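Local coordinates for protein haloperoxidase (Corallina officinalis, PDB 1QHB) that uses a vanadate cofactor and hydrogen peroxide to brominate organic substrates, as a homododecamer that also binds calcium for stability, at residues E135-Q140 / L571-L576; R281-T286 / P315-I320; F291-K296 / L466-F471; A502-D507 / L528-E533. All blocks are in the same frame, centred on the assembly; numbering follows the deposited sequence.

Contact 1. Residues E135-Q140 / L571-L576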
# COMPACT_ATOMS: atom_id res chain seq x y z
N GLU A 135 8.60 -2.61 -24.46
CA GLU A 135 7.27 -2.38 -25.07
C GLU A 135 6.79 -3.62 -25.76
O GLU A 135 7.61 -4.44 -26.23
CB GLU A 135 7.31 -1.21 -26.04
CG GLU A 135 8.14 -1.44 -27.30
CD GLU A 135 8.21 -0.29 -28.26
OE1 GLU A 135 7.65 0.82 -28.00
OE2 GLU A 135 8.85 -0.48 -29.32
N GLY A 136 5.49 -3.76 -25.90
CA GLY A 136 4.93 -4.93 -26.58
C GLY A 136 4.82 -6.15 -25.69
O GLY A 136 5.30 -6.20 -24.56
N PRO A 137 4.13 -7.18 -26.19
CA PRO A 137 4.00 -8.43 -25.47
C PRO A 137 5.34 -9.07 -25.14
O PRO A 137 6.26 -9.06 -26.00
CB PRO A 137 3.27 -9.35 -26.43
CG PRO A 137 2.70 -8.47 -27.46
CD PRO A 137 3.51 -7.22 -27.54
N ASP A 138 5.42 -9.59 -23.92
CA ASP A 138 6.70 -10.25 -23.54
C ASP A 138 6.90 -11.42 -24.50
O ASP A 138 5.95 -12.05 -24.92
CB ASP A 138 6.71 -10.67 -22.06
CG ASP A 138 7.86 -11.57 -21.67
OD1 ASP A 138 8.99 -11.02 -21.61
OD2 ASP A 138 7.79 -12.79 -21.41
N ALA A 139 8.12 -11.76 -24.86
CA ALA A 139 8.47 -12.84 -25.75
C ALA A 139 7.84 -14.18 -25.37
O ALA A 139 7.51 -14.97 -26.27
CB ALA A 139 9.98 -13.04 -25.70
N GLN A 140 7.69 -14.45 -24.07
CA GLN A 140 7.15 -15.74 -23.69
C GLN A 140 5.65 -15.76 -23.48
O GLN A 140 5.06 -16.75 -23.04
CB GLN A 140 7.89 -16.22 -22.42
CG GLN A 140 9.37 -16.12 -22.52
CD GLN A 140 10.14 -16.87 -21.42
OE1 GLN A 140 9.49 -17.48 -20.59
NE2 GLN A 140 11.48 -16.73 -21.44
N LEU A 571 1.27 -1.48 -30.82
CA LEU A 571 0.42 -0.30 -31.11
C LEU A 571 -0.55 -0.03 -29.96
O LEU A 571 -0.80 1.13 -29.63
CB LEU A 571 -0.43 -0.56 -32.35
CG LEU A 571 0.41 -0.52 -33.63
CD1 LEU A 571 -0.46 -0.89 -34.81
CD2 LEU A 571 1.04 0.85 -33.77
N GLU A 572 -1.12 -1.08 -29.38
CA GLU A 572 -2.07 -0.87 -28.26
C GLU A 572 -1.44 -0.20 -27.04
O GLU A 572 -2.08 0.67 -26.45
CB GLU A 572 -2.69 -2.16 -27.71
CG GLU A 572 -3.50 -2.86 -28.81
CD GLU A 572 -4.03 -4.21 -28.34
OE1 GLU A 572 -3.46 -4.76 -27.37
OE2 GLU A 572 -5.02 -4.68 -28.95
N GLU A 573 -0.23 -0.61 -26.70
CA GLU A 573 0.47 -0.01 -25.57
C GLU A 573 0.87 1.43 -25.85
O GLU A 573 0.73 2.24 -24.91
CB GLU A 573 1.71 -0.83 -25.23
CG GLU A 573 1.29 -2.10 -24.48
CD GLU A 573 2.44 -3.10 -24.49
OE1 GLU A 573 3.60 -2.75 -24.18
OE2 GLU A 573 2.11 -4.26 -24.84
N GLN A 574 1.28 1.71 -27.07
CA GLN A 574 1.64 3.05 -27.47
C GLN A 574 0.46 3.98 -27.59
O GLN A 574 0.64 5.21 -27.51
CB GLN A 574 2.38 3.00 -28.82
CG GLN A 574 3.85 2.64 -28.55
CD GLN A 574 4.65 2.73 -29.87
OE1 GLN A 574 4.14 3.12 -30.91
NE2 GLN A 574 5.92 2.36 -29.79
N SER A 575 -0.76 3.48 -27.66
CA SER A 575 -1.94 4.32 -27.77
C SER A 575 -2.15 5.09 -26.48
O SER A 575 -2.77 6.15 -26.52
CB SER A 575 -3.19 3.52 -28.11
OG SER A 575 -3.57 2.69 -27.02
N LEU A 576 -1.60 4.66 -25.34
CA LEU A 576 -1.74 5.40 -24.10
C LEU A 576 -0.90 6.66 -24.09
O LEU A 576 -1.15 7.50 -23.25
CB LEU A 576 -1.39 4.53 -22.91
CG LEU A 576 -2.22 3.23 -22.77
CD1 LEU A 576 -1.62 2.42 -21.64
CD2 LEU A 576 -3.68 3.55 -22.49
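Glu573 and Gln574, on helix 553-574, reach out side by side and hold the extended loop 135-137 at an interface between subunits of the dodecamer. Each has CG beside its own backbone N, anti to the carbonyl carbon (chi1 -76° in Glu573), and both chains run on extended to their flat ends. Glu573 sets out toward the loop and takes the peptide N-H of Gly136 on OE1, Gly136 N to Glu573 OE1 being 2.7 Å; the donor sits above the carboxylate plane. The other oxygen, Glu573 OE2, lies 3.4 Å from Gly136 CA. Glycine fits the loop here, since at these backbone angles a CB would run into Pro137 CD and the preceding carbonyl oxygen. The Glu573 carboxylate is buried but well supplied with positive charge: Arg29 pairs with OE2, and Arg19 of a second subunit forms a salt bridge to OE1, so it probably stays ionised. Glu135 answers from the loop. Its CG is wedged between backbone N and carbonyl carbon (chi1 68°), and the extended chain beyond carries the carboxylate over to Gln574, the two flat groups turned 52° apart. Gln574 NE2 gives a hydrogen to Glu135 OE1 at 2.9 Å, nearly in its own amide plane but from above that of the carboxylate.

Contact 2. Residues R281-T286 / P315-I320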
# COMPACT_ATOMS: atom_id res chain seq x y z
N ARG A 281 17.64 -3.97 -58.29
CA ARG A 281 18.30 -5.08 -58.97
C ARG A 281 19.15 -5.87 -57.98
O ARG A 281 19.90 -5.23 -57.24
CB ARG A 281 19.16 -4.53 -60.13
CG ARG A 281 18.33 -3.90 -61.24
CD ARG A 281 19.15 -3.65 -62.50
NE ARG A 281 18.28 -3.73 -63.68
CZ ARG A 281 17.44 -2.75 -64.07
NH1 ARG A 281 17.39 -1.56 -63.47
NH2 ARG A 281 16.69 -2.92 -65.13
N VAL A 282 18.98 -7.18 -57.95
CA VAL A 282 19.69 -8.05 -57.04
C VAL A 282 20.90 -8.71 -57.66
O VAL A 282 21.00 -8.94 -58.87
CB VAL A 282 18.68 -9.17 -56.59
CG1 VAL A 282 18.31 -10.04 -57.80
CG2 VAL A 282 19.25 -10.04 -55.48
N ARG A 283 21.89 -9.06 -56.83
CA ARG A 283 23.08 -9.77 -57.27
C ARG A 283 22.67 -11.11 -57.84
O ARG A 283 21.64 -11.68 -57.44
CB ARG A 283 24.11 -9.90 -56.14
CG ARG A 283 24.68 -8.56 -55.72
CD ARG A 283 25.18 -7.68 -56.83
NE ARG A 283 25.93 -6.53 -56.36
CZ ARG A 283 26.36 -5.56 -57.16
NH1 ARG A 283 26.13 -5.57 -58.46
NH2 ARG A 283 27.08 -4.55 -56.68
N ILE A 284 23.46 -11.61 -58.82
CA ILE A 284 23.06 -12.82 -59.51
C ILE A 284 23.88 -14.03 -59.14
O ILE A 284 25.04 -14.12 -59.64
CB ILE A 284 23.22 -12.61 -61.05
CG1 ILE A 284 22.38 -11.42 -61.49
CG2 ILE A 284 22.81 -13.86 -61.83
CD1 ILE A 284 23.02 -10.69 -62.69
N ALA A 285 23.29 -14.93 -58.36
CA ALA A 285 24.03 -16.15 -58.01
C ALA A 285 24.10 -17.05 -59.25
O ALA A 285 23.13 -17.18 -59.99
CB ALA A 285 23.31 -16.93 -56.89
N THR A 286 25.25 -17.71 -59.44
CA THR A 286 25.42 -18.64 -60.54
C THR A 286 24.20 -19.52 -60.70
O THR A 286 23.86 -20.33 -59.85
CB THR A 286 26.65 -19.54 -60.30
OG1 THR A 286 27.78 -18.66 -60.13
CG2 THR A 286 26.93 -20.46 -61.50
N PRO A 315 28.58 -11.18 -62.86
CA PRO A 315 28.78 -9.74 -62.81
C PRO A 315 27.44 -9.02 -62.94
O PRO A 315 26.53 -9.56 -63.56
CB PRO A 315 29.66 -9.42 -64.02
CG PRO A 315 30.23 -10.75 -64.41
CD PRO A 315 29.19 -11.79 -64.07
N GLY A 316 27.34 -7.80 -62.38
CA GLY A 316 26.14 -7.01 -62.56
C GLY A 316 25.04 -7.35 -61.54
O GLY A 316 25.24 -7.79 -60.42
N ALA A 317 23.82 -7.05 -61.98
CA ALA A 317 22.63 -7.21 -61.16
C ALA A 317 21.38 -7.22 -62.06
O ALA A 317 21.41 -6.54 -63.06
CB ALA A 317 22.59 -5.96 -60.26
N ARG A 318 20.27 -7.81 -61.62
CA ARG A 318 19.08 -7.71 -62.47
C ARG A 318 17.83 -7.69 -61.60
O ARG A 318 17.88 -8.05 -60.40
CB ARG A 318 19.16 -8.89 -63.44
CG ARG A 318 18.97 -10.23 -62.70
CD ARG A 318 19.16 -11.40 -63.67
NE ARG A 318 18.90 -12.67 -63.06
CZ ARG A 318 19.18 -13.85 -63.57
NH1 ARG A 318 19.73 -13.89 -64.78
NH2 ARG A 318 18.84 -14.96 -62.91
N LEU A 319 16.74 -7.22 -62.18
CA LEU A 319 15.45 -7.27 -61.47
C LEU A 319 15.20 -8.72 -61.14
O LEU A 319 15.56 -9.56 -61.99
CB LEU A 319 14.32 -6.70 -62.35
CG LEU A 319 14.48 -5.19 -62.59
CD1 LEU A 319 13.50 -4.74 -63.68
CD2 LEU A 319 14.30 -4.36 -61.32
N ILE A 320 14.59 -9.07 -60.02
CA ILE A 320 14.33 -10.47 -59.72
C ILE A 320 13.70 -11.17 -60.91
O ILE A 320 12.58 -10.91 -61.35
CB ILE A 320 13.51 -10.65 -58.43
CG1 ILE A 320 14.38 -10.16 -57.23
CG2 ILE A 320 13.12 -12.10 -58.24
CD1 ILE A 320 13.46 -9.92 -56.01
O HOH W 1 25.95 -10.08 -59.30
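The guanidinium of Arg318 carries Ile284 CG2 on one face, over its centre and 4.0 Å from Arg318 CZ, while the guanidinium of Arg281 has Leu319 CG over one face, set toward the rim. Ala317 O lies at the edge of the Arg281 group, and Gly316 O at the edge of the Arg283 group. This last is a true bond: Arg283 NH1 donates to Gly316 O at 3.1 Å, in the guanidinium plane but above the plane of the carbonyl. A bend at chi2 (-50°) brings the end of Arg283 round to Gly316, although its CB points away. The same Gly316 O takes a hydrogen from a water that accepts from Ile284 N. Ile284 crosses the Arg318 chain at about a right angle, its CG1 3.8 Å from Arg318 CG. The charged ends are matched elsewhere: Arg318 by Asp325, Arg283 by Asp265 of a second subunit, and Arg281 by Asp517 and Asp268. Cutting Arg281 back to an alanine would keep the CB that meets Ala317 but is likely to deprive Asp517 and Asp268 of their arginine and uncover the side of Leu319. The backbones pair between Val282 and Arg318, with Val282 N to Arg318 O 2.8 Å and Arg318 N to Val282 O 3.1 Å. That two-way exchange is the mark of an antiparallel hydrogen-bonded pair, here joining the neighbouring strands 276-285 and 313-318 of a three-stranded sheet.

Contact 3. Residues F291-K296 / L466-F471; sequences FMTDLK and LLPMAF
Leu466 starts the run, pushing CD1 against the backbone where Asp294 passes into Leu295: Leu466 CD1 is 3.6 Å from Leu295 N, at the first turn of helix 295-302. Leu467 turns its side chain away and works through its carbonyl, sharing with Met292 O a water that donates to both. Pro468 then sets its ring crosswise to Thr293, with Pro468 CB 4.0 Å from Thr293 CG2. At Met469 the two segments bond: Met469 N to Phe291 O is 2.8 Å and nearly straight at 169°, and Phe291 N returns a bond to Met469 O at 3.0 Å. Beside this bridge Met469 CG packs on Met292 SD at 3.7 Å, before bends at chi2 and chi3 lead the methionine's end away. Ala470 lends its carbonyl, Phe291 CD2 lying 3.6 Å from Ala470 O at the edge of the ring. A serine in place of Phe291 would probably keep the backbone pair but leave a gap beside the carbonyls of Ala470 and Phe471. Phe471 closes the segment, its ring stacked with His331 and near Arg545 of the vanadate-binding site. Together this is a single antiparallel bridge between loops, tying the lead-in to helix 295-302 to a segment that borders the vanadate site.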
# COMPACT_ATOMS: atom_id res chain seq x y z
N PHE A 291 24.03 -26.57 -53.57
CA PHE A 291 25.02 -26.94 -52.58
C PHE A 291 24.51 -28.00 -51.64
O PHE A 291 23.29 -28.21 -51.57
CB PHE A 291 25.42 -25.73 -51.70
CG PHE A 291 25.97 -24.57 -52.50
CD1 PHE A 291 27.32 -24.50 -52.78
CD2 PHE A 291 25.15 -23.55 -52.98
CE1 PHE A 291 27.87 -23.46 -53.50
CE2 PHE A 291 25.68 -22.52 -53.72
CZ PHE A 291 27.03 -22.48 -54.00
N MET A 292 25.47 -28.63 -50.96
CA MET A 292 25.15 -29.66 -50.00
C MET A 292 24.40 -30.82 -50.64
O MET A 292 23.50 -31.39 -50.03
CB MET A 292 24.34 -29.02 -48.84
CG MET A 292 25.16 -28.17 -47.95
SD MET A 292 24.27 -27.10 -46.81
CE MET A 292 23.56 -28.35 -45.73
N THR A 293 24.81 -31.23 -51.83
CA THR A 293 24.18 -32.33 -52.54
C THR A 293 25.04 -33.58 -52.36
O THR A 293 24.64 -34.65 -52.82
CB THR A 293 24.07 -32.03 -54.04
OG1 THR A 293 25.37 -31.70 -54.57
CG2 THR A 293 23.17 -30.82 -54.25
N ASP A 294 26.14 -33.48 -51.67
CA ASP A 294 26.99 -34.60 -51.38
C ASP A 294 26.88 -34.91 -49.87
O ASP A 294 27.04 -34.00 -49.03
CB ASP A 294 28.43 -34.24 -51.76
CG ASP A 294 29.37 -35.29 -51.21
OD1 ASP A 294 29.44 -36.39 -51.78
OD2 ASP A 294 30.03 -35.03 -50.20
N LEU A 295 26.72 -36.20 -49.54
CA LEU A 295 26.60 -36.64 -48.17
C LEU A 295 27.71 -36.20 -47.25
O LEU A 295 27.39 -35.68 -46.14
CB LEU A 295 26.53 -38.17 -48.11
CG LEU A 295 26.19 -38.68 -46.69
CD1 LEU A 295 24.83 -38.13 -46.29
CD2 LEU A 295 26.25 -40.20 -46.63
N LYS A 296 28.98 -36.36 -47.65
CA LYS A 296 30.02 -35.92 -46.67
C LYS A 296 30.06 -34.44 -46.44
O LYS A 296 30.33 -34.03 -45.29
CB LYS A 296 31.38 -36.43 -47.13
CG LYS A 296 31.40 -37.97 -47.10
CD LYS A 296 32.75 -38.40 -47.69
CE LYS A 296 32.92 -39.91 -47.51
NZ LYS A 296 34.37 -40.24 -47.54
N LEU A 466 19.55 -35.92 -51.00
CA LEU A 466 19.55 -34.72 -50.23
C LEU A 466 18.81 -33.56 -50.91
O LEU A 466 18.71 -33.48 -52.14
CB LEU A 466 21.00 -34.30 -49.99
CG LEU A 466 21.80 -35.38 -49.23
CD1 LEU A 466 23.27 -35.04 -49.44
CD2 LEU A 466 21.39 -35.47 -47.78
N LEU A 467 18.30 -32.64 -50.08
CA LEU A 467 17.61 -31.47 -50.65
C LEU A 467 18.70 -30.48 -51.06
O LEU A 467 19.52 -30.03 -50.25
CB LEU A 467 16.68 -30.90 -49.56
CG LEU A 467 16.03 -29.55 -49.87
CD1 LEU A 467 14.91 -29.68 -50.87
CD2 LEU A 467 15.40 -28.94 -48.61
N PRO A 468 18.77 -30.11 -52.33
CA PRO A 468 19.76 -29.16 -52.82
C PRO A 468 19.55 -27.83 -52.12
O PRO A 468 18.44 -27.31 -52.11
CB PRO A 468 19.56 -29.13 -54.32
CG PRO A 468 18.75 -30.35 -54.68
CD PRO A 468 17.88 -30.58 -53.44
N MET A 469 20.62 -27.24 -51.55
CA MET A 469 20.50 -25.96 -50.89
C MET A 469 20.86 -24.82 -51.81
O MET A 469 21.76 -24.93 -52.61
CB MET A 469 21.36 -25.92 -49.62
CG MET A 469 21.02 -27.06 -48.65
SD MET A 469 19.27 -26.95 -48.14
CE MET A 469 19.55 -25.64 -47.06
N ALA A 470 20.22 -23.64 -51.71
CA ALA A 470 20.67 -22.52 -52.54
C ALA A 470 21.88 -21.85 -51.90
O ALA A 470 22.60 -21.11 -52.59
CB ALA A 470 19.64 -21.44 -52.78
N PHE A 471 22.13 -22.12 -50.63
CA PHE A 471 23.19 -21.44 -49.87
C PHE A 471 24.25 -22.45 -49.49
O PHE A 471 23.94 -23.55 -49.08
CB PHE A 471 22.62 -20.79 -48.63
CG PHE A 471 21.44 -19.87 -48.71
CD1 PHE A 471 21.15 -19.13 -49.84
CD2 PHE A 471 20.61 -19.72 -47.60
CE1 PHE A 471 20.08 -18.25 -49.87
CE2 PHE A 471 19.53 -18.84 -47.61
CZ PHE A 471 19.27 -18.10 -48.76
O HOH W 2 21.10 -30.79 -48.21

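Contact 4. Residues A502-D507 / L528-E533; sequences ANFQID and LTVAGE
Ala502 and Ala531 press their methyls together, CB to CB at 3.8 Å, beside a short two-stranded antiparallel sheet of strands 505-506 and 528-529, the second running directly into helix 530-548. Val530 fills the bend of the first segment: its CB sits 3.4 Å from Ala502 O, and CG2 comes to the edge of the Phe504 ring, close to its plane. CG2 owes this place to chi1 172°, which sets it beside the backbone N. Ile506, on the same face as Leu528, is the second bump. Its CD1 reaches into the hollow between Val530 CG2 and Glu533 CG, 4.2 Å from the latter. The bent Glu533 chain thus walls the hollow with its CG, while its carboxylate turns to Lys536. On the opposite face Gln505 and Thr529 sit side by side, and Arg44 of a fifth subunit packs on Gln505. The helix start is tied in by its peptide N-H groups, Ala531 to Ala502 O on a lone pair and Val530 to Phe504 O. Thr529 is the N-cap: its OG1, held between backbone N and carbonyl carbon, accepts from Gly532 N at 3.1 Å and lies 2.8 Å from a water that donates to Asn503 OD1.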
# COMPACT_ATOMS: atom_id res chain seq x y z
N ALA A 502 -4.57 1.42 -46.43
CA ALA A 502 -4.28 0.12 -47.03
C ALA A 502 -5.14 -0.33 -48.18
O ALA A 502 -4.68 -1.18 -48.99
CB ALA A 502 -4.33 -0.92 -45.91
N ASN A 503 -6.38 0.13 -48.28
CA ASN A 503 -7.26 -0.28 -49.37
C ASN A 503 -7.17 0.65 -50.58
O ASN A 503 -7.93 0.48 -51.53
CB ASN A 503 -8.73 -0.33 -48.90
CG ASN A 503 -8.85 -1.46 -47.91
OD1 ASN A 503 -8.46 -2.59 -48.07
ND2 ASN A 503 -9.36 -1.28 -46.73
N PHE A 504 -6.29 1.63 -50.56
CA PHE A 504 -6.09 2.51 -51.71
C PHE A 504 -5.66 1.58 -52.85
O PHE A 504 -4.95 0.59 -52.58
CB PHE A 504 -5.03 3.54 -51.41
CG PHE A 504 -4.59 4.55 -52.43
CD1 PHE A 504 -5.33 5.68 -52.63
CD2 PHE A 504 -3.47 4.35 -53.21
CE1 PHE A 504 -4.93 6.62 -53.57
CE2 PHE A 504 -3.06 5.24 -54.17
CZ PHE A 504 -3.79 6.41 -54.34
N GLN A 505 -6.09 1.89 -54.06
CA GLN A 505 -5.78 1.05 -55.20
C GLN A 505 -4.56 1.51 -55.99
O GLN A 505 -4.16 2.67 -56.10
CB GLN A 505 -7.03 0.97 -56.08
CG GLN A 505 -8.15 0.24 -55.36
CD GLN A 505 -9.47 0.20 -56.09
OE1 GLN A 505 -10.43 -0.38 -55.58
NE2 GLN A 505 -9.56 0.79 -57.25
N ILE A 506 -3.86 0.50 -56.50
CA ILE A 506 -2.71 0.63 -57.38
C ILE A 506 -3.19 0.24 -58.79
O ILE A 506 -3.64 -0.89 -59.03
CB ILE A 506 -1.54 -0.24 -56.94
CG1 ILE A 506 -1.08 0.10 -55.50
CG2 ILE A 506 -0.36 -0.06 -57.88
CD1 ILE A 506 -0.16 -0.97 -54.93
N ASP A 507 -3.16 1.19 -59.70
CA ASP A 507 -3.64 0.98 -61.05
C ASP A 507 -2.60 0.55 -62.08
O ASP A 507 -3.00 0.03 -63.12
CB ASP A 507 -4.30 2.28 -61.54
CG ASP A 507 -5.47 2.68 -60.66
OD1 ASP A 507 -6.29 1.80 -60.32
OD2 ASP A 507 -5.54 3.87 -60.30
N LEU A 528 -4.73 -3.40 -57.94
CA LEU A 528 -4.32 -4.17 -56.76
C LEU A 528 -4.50 -3.20 -55.60
O LEU A 528 -4.66 -2.01 -55.86
CB LEU A 528 -2.85 -4.53 -56.95
CG LEU A 528 -2.57 -5.56 -58.07
CD1 LEU A 528 -1.09 -5.69 -58.32
CD2 LEU A 528 -3.14 -6.92 -57.65
N THR A 529 -4.46 -3.62 -54.36
CA THR A 529 -4.55 -2.68 -53.25
C THR A 529 -3.20 -2.72 -52.56
O THR A 529 -2.49 -3.74 -52.65
CB THR A 529 -5.65 -3.06 -52.23
OG1 THR A 529 -5.36 -4.34 -51.67
CG2 THR A 529 -7.01 -3.26 -52.88
N VAL A 530 -2.90 -1.68 -51.80
CA VAL A 530 -1.69 -1.60 -51.01
C VAL A 530 -1.63 -2.75 -50.03
O VAL A 530 -0.59 -3.40 -49.84
CB VAL A 530 -1.66 -0.25 -50.28
CG1 VAL A 530 -0.50 -0.15 -49.27
CG2 VAL A 530 -1.51 0.88 -51.27
N ALA A 531 -2.74 -3.06 -49.35
CA ALA A 531 -2.75 -4.14 -48.37
C ALA A 531 -2.43 -5.48 -49.02
O ALA A 531 -1.70 -6.32 -48.43
CB ALA A 531 -4.09 -4.27 -47.65
N GLY A 532 -3.06 -5.76 -50.17
CA GLY A 532 -2.78 -7.07 -50.80
C GLY A 532 -1.35 -7.15 -51.32
O GLY A 532 -0.78 -8.22 -51.25
N GLU A 533 -0.72 -6.07 -51.80
CA GLU A 533 0.65 -6.10 -52.27
C GLU A 533 1.65 -6.07 -51.09
O GLU A 533 2.81 -6.46 -51.25
CB GLU A 533 0.93 -4.94 -53.23
CG GLU A 533 0.25 -5.10 -54.60
CD GLU A 533 0.73 -6.39 -55.27
OE1 GLU A 533 1.92 -6.43 -55.69
OE2 GLU A 533 -0.08 -7.34 -55.31
O HOH W 3 -7.45 -4.65 -49.76

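Contacts 1 and 3 are buried, whereas contacts 2 and 4 are only partly so, yet burial does not decide the chemistry. Contact 1 relies on carboxylate and amide ends and on arginines from another subunit; contact 3 has apolar packing around one backbone bridge and touches no other chain. Contacts 2 and 4 both rest on antiparallel strand pairing, but one is dressed with arginines and the other with apolar side chains and a helix cap. Helices 530-548 and 553-574, successive in the chain, serve contacts 4 and 1. Contacts 2 and 3 alternate along the chain, their nearest atoms about 6 Å apart, while contact 1 lies across the chain's centre from both.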